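Local coordinates for sensor protein DivL (Caulobacter crescentus, PDB 4Q20) that is a membrane-bound histidine-kinase-like sensor protein required for cell division and growth, phosphorylating the regulator CtrA, at residues Met107-Leu120 / Cys142-Leu156. Numbering follows the deposited sequence.
Sequences MALEIEDIRVSDLL and CEEDVGLIRGDGKRL
Asp152 and Glu110 show how one carboxylate can join a linker to a helix start. OD2 of Asp152 takes the backbone N of Glu110 at 2.7 Å, nearly straight and on its anti side, while OD1 accepts Arg155 N from above the carboxylate plane, the N-cap bond of helix 153-170. With CG of Asp152 anti to its own backbone N (chi1 -170°), the group reaches both. Beyond it, Met107 meets Arg155 from the opposite direction, laying CE over one guanidinium face, 3.6 Å from CZ; NH1 of Arg155 hydrogen-bonds OE1 of Gln158. Ile111 CG2 instead touches the Arg150 guanidinium at its edge, in plane, 3.5 Å from NE.

Strands 112-115 and 148-151 pair antiparallel between the Asp152 contacts and the start of helix 116-133; Ile114 N to Ile149 O is 2.7 Å. On one face Leu148 CD2 lies over the Arg115 guanidinium; on the other, Ile114 CD1 rests against Gly153 N at 3.6 Å. CB of Val116 meets CG1 of Val146, the two side chains at about a right angle, while CG2 of Val116 reaches CG2 of Ile149 at 3.7 Å.

This separate two-stranded antiparallel sheet lies at the margin of the GHKL ATPase-type domain, beside its five-stranded sheet: Val116 and Ile149 pack on strands 176-183 and 187-194, whereas Met107 and Arg155 lie between helices 73-103 and 222-232.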
loop_
_atom_site.group_PDB
_atom_site.type_symbol
_atom_site.label_atom_id
_atom_site.label_comp_id
_atom_site.label_asym_id
_atom_site.label_seq_id
_atom_site.Cartn_x
_atom_site.Cartn_y
_atom_site.Cartn_z
ATOM N N MET A 107 -10.286 -18.406 -7.085
ATOM C CA MET A 107 -11.188 -17.482 -7.746
ATOM C C MET A 107 -12.059 -18.209 -8.734
ATOM O O MET A 107 -11.585 -18.663 -9.779
ATOM C CB MET A 107 -10.483 -16.318 -8.426
ATOM C CG MET A 107 -11.467 -15.262 -8.858
ATOM S SD MET A 107 -10.745 -13.881 -9.712
ATOM C CE MET A 107 -9.799 -13.095 -8.370
ATOM N N ALA A 108 -13.344 -18.314 -8.385
ATOM C CA ALA A 108 -14.380 -18.917 -9.205
ATOM C C ALA A 108 -15.267 -17.803 -9.734
ATOM O O ALA A 108 -15.632 -16.889 -8.979
ATOM C CB ALA A 108 -15.182 -19.926 -8.396
ATOM N N LEU A 109 -15.550 -17.837 -11.044
ATOM C CA LEU A 109 -16.370 -16.813 -11.690
ATOM C C LEU A 109 -17.866 -17.067 -11.466
ATOM O O LEU A 109 -18.303 -18.217 -11.383
ATOM C CB LEU A 109 -16.080 -16.706 -13.211
ATOM C CG LEU A 109 -14.631 -16.597 -13.698
ATOM C CD1 LEU A 109 -14.581 -16.608 -15.211
ATOM C CD2 LEU A 109 -13.940 -15.344 -13.170
ATOM N N GLU A 110 -18.637 -15.974 -11.375
ATOM C CA GLU A 110 -20.091 -15.939 -11.252
ATOM C C GLU A 110 -20.670 -15.628 -12.641
ATOM O O GLU A 110 -20.902 -14.456 -12.955
ATOM C CB GLU A 110 -20.502 -14.868 -10.227
ATOM C CG GLU A 110 -20.115 -15.145 -8.788
ATOM C CD GLU A 110 -20.637 -14.082 -7.841
ATOM O OE1 GLU A 110 -21.675 -14.336 -7.188
ATOM O OE2 GLU A 110 -20.055 -12.974 -7.800
ATOM N N ILE A 111 -20.863 -16.674 -13.483
ATOM C CA ILE A 111 -21.312 -16.558 -14.877
ATOM C C ILE A 111 -22.809 -16.147 -14.995
ATOM O O ILE A 111 -23.709 -16.845 -14.509
ATOM C CB ILE A 111 -20.992 -17.852 -15.698
ATOM C CG1 ILE A 111 -19.494 -18.265 -15.581
ATOM C CG2 ILE A 111 -21.403 -17.721 -17.181
ATOM C CD1 ILE A 111 -18.427 -17.182 -15.998
ATOM N N GLU A 112 -23.041 -15.005 -15.686
ATOM C CA GLU A 112 -24.354 -14.409 -15.958
ATOM C C GLU A 112 -24.344 -13.611 -17.293
ATOM O O GLU A 112 -23.276 -13.367 -17.863
ATOM C CB GLU A 112 -24.793 -13.514 -14.783
ATOM C CG GLU A 112 -24.178 -12.120 -14.769
ATOM C CD GLU A 112 -23.761 -11.641 -13.395
ATOM O OE1 GLU A 112 -24.035 -12.358 -12.405
ATOM O OE2 GLU A 112 -23.241 -10.505 -13.295
ATOM N N ASP A 113 -25.536 -13.187 -17.762
ATOM C CA ASP A 113 -25.729 -12.419 -18.998
ATOM C C ASP A 113 -25.227 -10.968 -18.846
ATOM O O ASP A 113 -25.686 -10.225 -17.967
ATOM C CB ASP A 113 -27.210 -12.437 -19.433
ATOM C CG ASP A 113 -27.771 -13.828 -19.668
ATOM O OD1 ASP A 113 -27.232 -14.548 -20.539
ATOM O OD2 ASP A 113 -28.769 -14.183 -19.004
ATOM N N ILE A 114 -24.280 -10.580 -19.722
ATOM C CA ILE A 114 -23.633 -9.263 -19.731
ATOM C C ILE A 114 -23.901 -8.545 -21.055
ATOM O O ILE A 114 -23.548 -9.063 -22.106
ATOM C CB ILE A 114 -22.084 -9.391 -19.480
ATOM C CG1 ILE A 114 -21.706 -10.346 -18.322
ATOM C CG2 ILE A 114 -21.359 -8.037 -19.400
ATOM C CD1 ILE A 114 -22.223 -9.986 -16.932
ATOM N N ARG A 115 -24.472 -7.341 -21.004
ATOM C CA ARG A 115 -24.665 -6.551 -22.211
ATOM C C ARG A 115 -23.358 -5.816 -22.430
ATOM O O ARG A 115 -22.932 -5.058 -21.562
ATOM C CB ARG A 115 -25.887 -5.613 -22.090
ATOM C CG ARG A 115 -26.306 -4.973 -23.420
ATOM C CD ARG A 115 -27.727 -4.437 -23.399
ATOM N NE ARG A 115 -28.719 -5.500 -23.576
ATOM C CZ ARG A 115 -29.552 -5.918 -22.627
ATOM N NH1 ARG A 115 -29.535 -5.358 -21.423
ATOM N NH2 ARG A 115 -30.419 -6.891 -22.878
ATOM N N VAL A 116 -22.679 -6.103 -23.540
ATOM C CA VAL A 116 -21.366 -5.532 -23.863
ATOM C C VAL A 116 -21.406 -3.974 -23.946
ATOM O O VAL A 116 -20.465 -3.313 -23.484
ATOM C CB VAL A 116 -20.781 -6.165 -25.158
ATOM C CG1 VAL A 116 -19.424 -5.582 -25.494
ATOM C CG2 VAL A 116 -20.688 -7.680 -25.041
ATOM N N SER A 117 -22.483 -3.410 -24.516
ATOM C CA SER A 117 -22.681 -1.962 -24.672
ATOM C C SER A 117 -22.551 -1.215 -23.327
ATOM O O SER A 117 -21.827 -0.213 -23.249
ATOM C CB SER A 117 -24.048 -1.679 -25.295
ATOM O OG SER A 117 -24.273 -2.479 -26.444
ATOM N N ASP A 118 -23.213 -1.732 -22.269
ATOM C CA ASP A 118 -23.179 -1.108 -20.951
ATOM C C ASP A 118 -21.808 -1.265 -20.296
ATOM O O ASP A 118 -21.318 -0.305 -19.695
ATOM C CB ASP A 118 -24.316 -1.606 -20.026
ATOM C CG ASP A 118 -24.385 -3.081 -19.627
ATOM O OD1 ASP A 118 -23.331 -3.650 -19.249
ATOM O OD2 ASP A 118 -25.526 -3.607 -19.494
ATOM N N LEU A 119 -21.183 -2.458 -20.453
ATOM C CA LEU A 119 -19.874 -2.819 -19.921
ATOM C C LEU A 119 -18.791 -1.821 -20.408
ATOM O O LEU A 119 -17.975 -1.351 -19.603
ATOM C CB LEU A 119 -19.557 -4.260 -20.366
ATOM C CG LEU A 119 -18.329 -4.970 -19.759
ATOM C CD1 LEU A 119 -18.645 -5.552 -18.395
ATOM C CD2 LEU A 119 -17.855 -6.076 -20.665
ATOM N N LEU A 120 -18.842 -1.452 -21.703
ATOM C CA LEU A 120 -17.933 -0.491 -22.323
ATOM C C LEU A 120 -18.193 0.943 -21.842
ATOM O O LEU A 120 -17.234 1.666 -21.570
ATOM C CB LEU A 120 -18.058 -0.565 -23.855
ATOM C CG LEU A 120 -16.981 -1.379 -24.589
ATOM C CD1 LEU A 120 -17.036 -2.867 -24.238
ATOM C CD2 LEU A 120 -17.123 -1.210 -26.064
ATOM N N CYS A 142 -19.131 0.645 -30.063
ATOM C CA CYS A 142 -19.816 -0.640 -29.946
ATOM C C CYS A 142 -21.197 -0.553 -30.594
ATOM O O CYS A 142 -21.973 0.367 -30.287
ATOM C CB CYS A 142 -19.917 -1.062 -28.485
ATOM S SG CYS A 142 -20.967 -2.509 -28.195
ATOM N N GLU A 143 -21.518 -1.530 -31.463
ATOM C CA GLU A 143 -22.814 -1.577 -32.144
ATOM C C GLU A 143 -23.876 -2.248 -31.262
ATOM O O GLU A 143 -23.542 -2.889 -30.257
ATOM C CB GLU A 143 -22.702 -2.295 -33.503
ATOM C CG GLU A 143 -21.907 -1.538 -34.561
ATOM C CD GLU A 143 -22.482 -0.240 -35.106
ATOM O OE1 GLU A 143 -23.701 0.005 -34.950
ATOM O OE2 GLU A 143 -21.705 0.524 -35.722
ATOM N N GLU A 144 -25.159 -2.089 -31.640
ATOM C CA GLU A 144 -26.305 -2.674 -30.936
ATOM C C GLU A 144 -26.382 -4.199 -31.183
ATOM O O GLU A 144 -26.959 -4.926 -30.366
ATOM C CB GLU A 144 -27.625 -1.978 -31.351
ATOM C CG GLU A 144 -27.981 -2.061 -32.835
ATOM C CD GLU A 144 -27.636 -0.865 -33.705
ATOM O OE1 GLU A 144 -26.550 -0.271 -33.517
ATOM O OE2 GLU A 144 -28.440 -0.552 -34.614
ATOM N N ASP A 145 -25.767 -4.663 -32.299
ATOM C CA ASP A 145 -25.725 -6.050 -32.774
ATOM C C ASP A 145 -24.709 -6.935 -31.998
ATOM O O ASP A 145 -24.713 -8.158 -32.180
ATOM C CB ASP A 145 -25.426 -6.089 -34.290
ATOM C CG ASP A 145 -24.182 -5.336 -34.733
ATOM O OD1 ASP A 145 -23.059 -5.755 -34.354
ATOM O OD2 ASP A 145 -24.324 -4.371 -35.511
ATOM N N VAL A 146 -23.866 -6.327 -31.133
ATOM C CA VAL A 146 -22.890 -7.062 -30.313
ATOM C C VAL A 146 -23.672 -7.851 -29.233
ATOM O O VAL A 146 -23.356 -9.015 -28.954
ATOM C CB VAL A 146 -21.793 -6.140 -29.715
ATOM C CG1 VAL A 146 -20.725 -6.951 -28.988
ATOM C CG2 VAL A 146 -21.148 -5.272 -30.798
ATOM N N GLY A 147 -24.703 -7.202 -28.689
ATOM C CA GLY A 147 -25.644 -7.762 -27.730
ATOM C C GLY A 147 -25.097 -8.165 -26.381
ATOM O O GLY A 147 -24.402 -7.379 -25.726
ATOM N N LEU A 148 -25.448 -9.405 -25.957
ATOM C CA LEU A 148 -25.117 -9.993 -24.654
ATOM C C LEU A 148 -24.155 -11.191 -24.726
ATOM O O LEU A 148 -24.346 -12.112 -25.533
ATOM C CB LEU A 148 -26.401 -10.453 -23.925
ATOM C CG LEU A 148 -27.426 -9.382 -23.540
ATOM C CD1 LEU A 148 -28.790 -9.757 -24.037
ATOM C CD2 LEU A 148 -27.466 -9.165 -22.041
ATOM N N ILE A 149 -23.171 -11.199 -23.811
ATOM C CA ILE A 149 -22.189 -12.274 -23.621
ATOM C C ILE A 149 -22.423 -12.919 -22.243
ATOM O O ILE A 149 -23.148 -12.347 -21.428
ATOM C CB ILE A 149 -20.716 -11.805 -23.805
ATOM C CG1 ILE A 149 -20.314 -10.713 -22.800
ATOM C CG2 ILE A 149 -20.464 -11.363 -25.240
ATOM C CD1 ILE A 149 -18.831 -10.700 -22.437
ATOM N N ARG A 150 -21.845 -14.109 -21.987
ATOM C CA ARG A 150 -22.013 -14.771 -20.691
ATOM C C ARG A 150 -20.671 -14.905 -19.991
ATOM O O ARG A 150 -19.775 -15.600 -20.475
ATOM C CB ARG A 150 -22.743 -16.115 -20.801
ATOM C CG ARG A 150 -24.197 -15.986 -20.343
ATOM C CD ARG A 150 -24.905 -17.310 -20.147
ATOM N NE ARG A 150 -24.293 -18.107 -19.086
ATOM C CZ ARG A 150 -24.779 -19.256 -18.629
ATOM N NH1 ARG A 150 -25.909 -19.752 -19.121
ATOM N NH2 ARG A 150 -24.144 -19.915 -17.669
ATOM N N GLY A 151 -20.544 -14.190 -18.877
ATOM C CA GLY A 151 -19.340 -14.112 -18.064
ATOM C C GLY A 151 -19.585 -13.471 -16.715
ATOM O O GLY A 151 -20.733 -13.318 -16.280
ATOM N N ASP A 152 -18.492 -13.108 -16.039
ATOM C CA ASP A 152 -18.510 -12.471 -14.728
ATOM C C ASP A 152 -18.382 -10.970 -14.943
ATOM O O ASP A 152 -17.369 -10.513 -15.451
ATOM C CB ASP A 152 -17.373 -13.046 -13.849
ATOM C CG ASP A 152 -17.396 -12.658 -12.383
ATOM O OD1 ASP A 152 -17.298 -11.456 -12.086
ATOM O OD2 ASP A 152 -17.372 -13.566 -11.533
ATOM N N GLY A 153 -19.437 -10.232 -14.607
ATOM C CA GLY A 153 -19.515 -8.782 -14.761
ATOM C C GLY A 153 -18.434 -8.000 -14.049
ATOM O O GLY A 153 -17.833 -7.086 -14.630
ATOM N N LYS A 154 -18.181 -8.361 -12.786
ATOM C CA LYS A 154 -17.176 -7.713 -11.960
ATOM C C LYS A 154 -15.798 -7.905 -12.554
ATOM O O LYS A 154 -15.053 -6.940 -12.691
ATOM C CB LYS A 154 -17.219 -8.253 -10.511
ATOM C CG LYS A 154 -16.341 -7.445 -9.566
ATOM C CD LYS A 154 -15.841 -8.224 -8.372
ATOM C CE LYS A 154 -14.967 -7.343 -7.508
ATOM N NZ LYS A 154 -14.519 -8.033 -6.273
ATOM N N ARG A 155 -15.469 -9.147 -12.924
ATOM C CA ARG A 155 -14.156 -9.494 -13.438
ATOM C C ARG A 155 -13.920 -8.918 -14.817
ATOM O O ARG A 155 -12.810 -8.453 -15.069
ATOM C CB ARG A 155 -13.914 -11.011 -13.407
ATOM C CG ARG A 155 -13.956 -11.607 -11.980
ATOM C CD ARG A 155 -13.147 -10.851 -10.910
ATOM N NE ARG A 155 -13.396 -11.385 -9.555
ATOM C CZ ARG A 155 -12.743 -10.993 -8.473
ATOM N NH1 ARG A 155 -11.800 -10.066 -8.558
ATOM N NH2 ARG A 155 -13.004 -11.547 -7.299
ATOM N N LEU A 156 -14.961 -8.854 -15.668
ATOM C CA LEU A 156 -14.843 -8.238 -16.991
ATOM C C LEU A 156 -14.733 -6.694 -16.878
ATOM O O LEU A 156 -13.972 -6.100 -17.639
ATOM C CB LEU A 156 -15.980 -8.659 -17.932
ATOM C CG LEU A 156 -15.932 -10.119 -18.426
ATOM C CD1 LEU A 156 -17.234 -10.516 -19.078
ATOM C CD2 LEU A 156 -14.746 -10.355 -19.391
#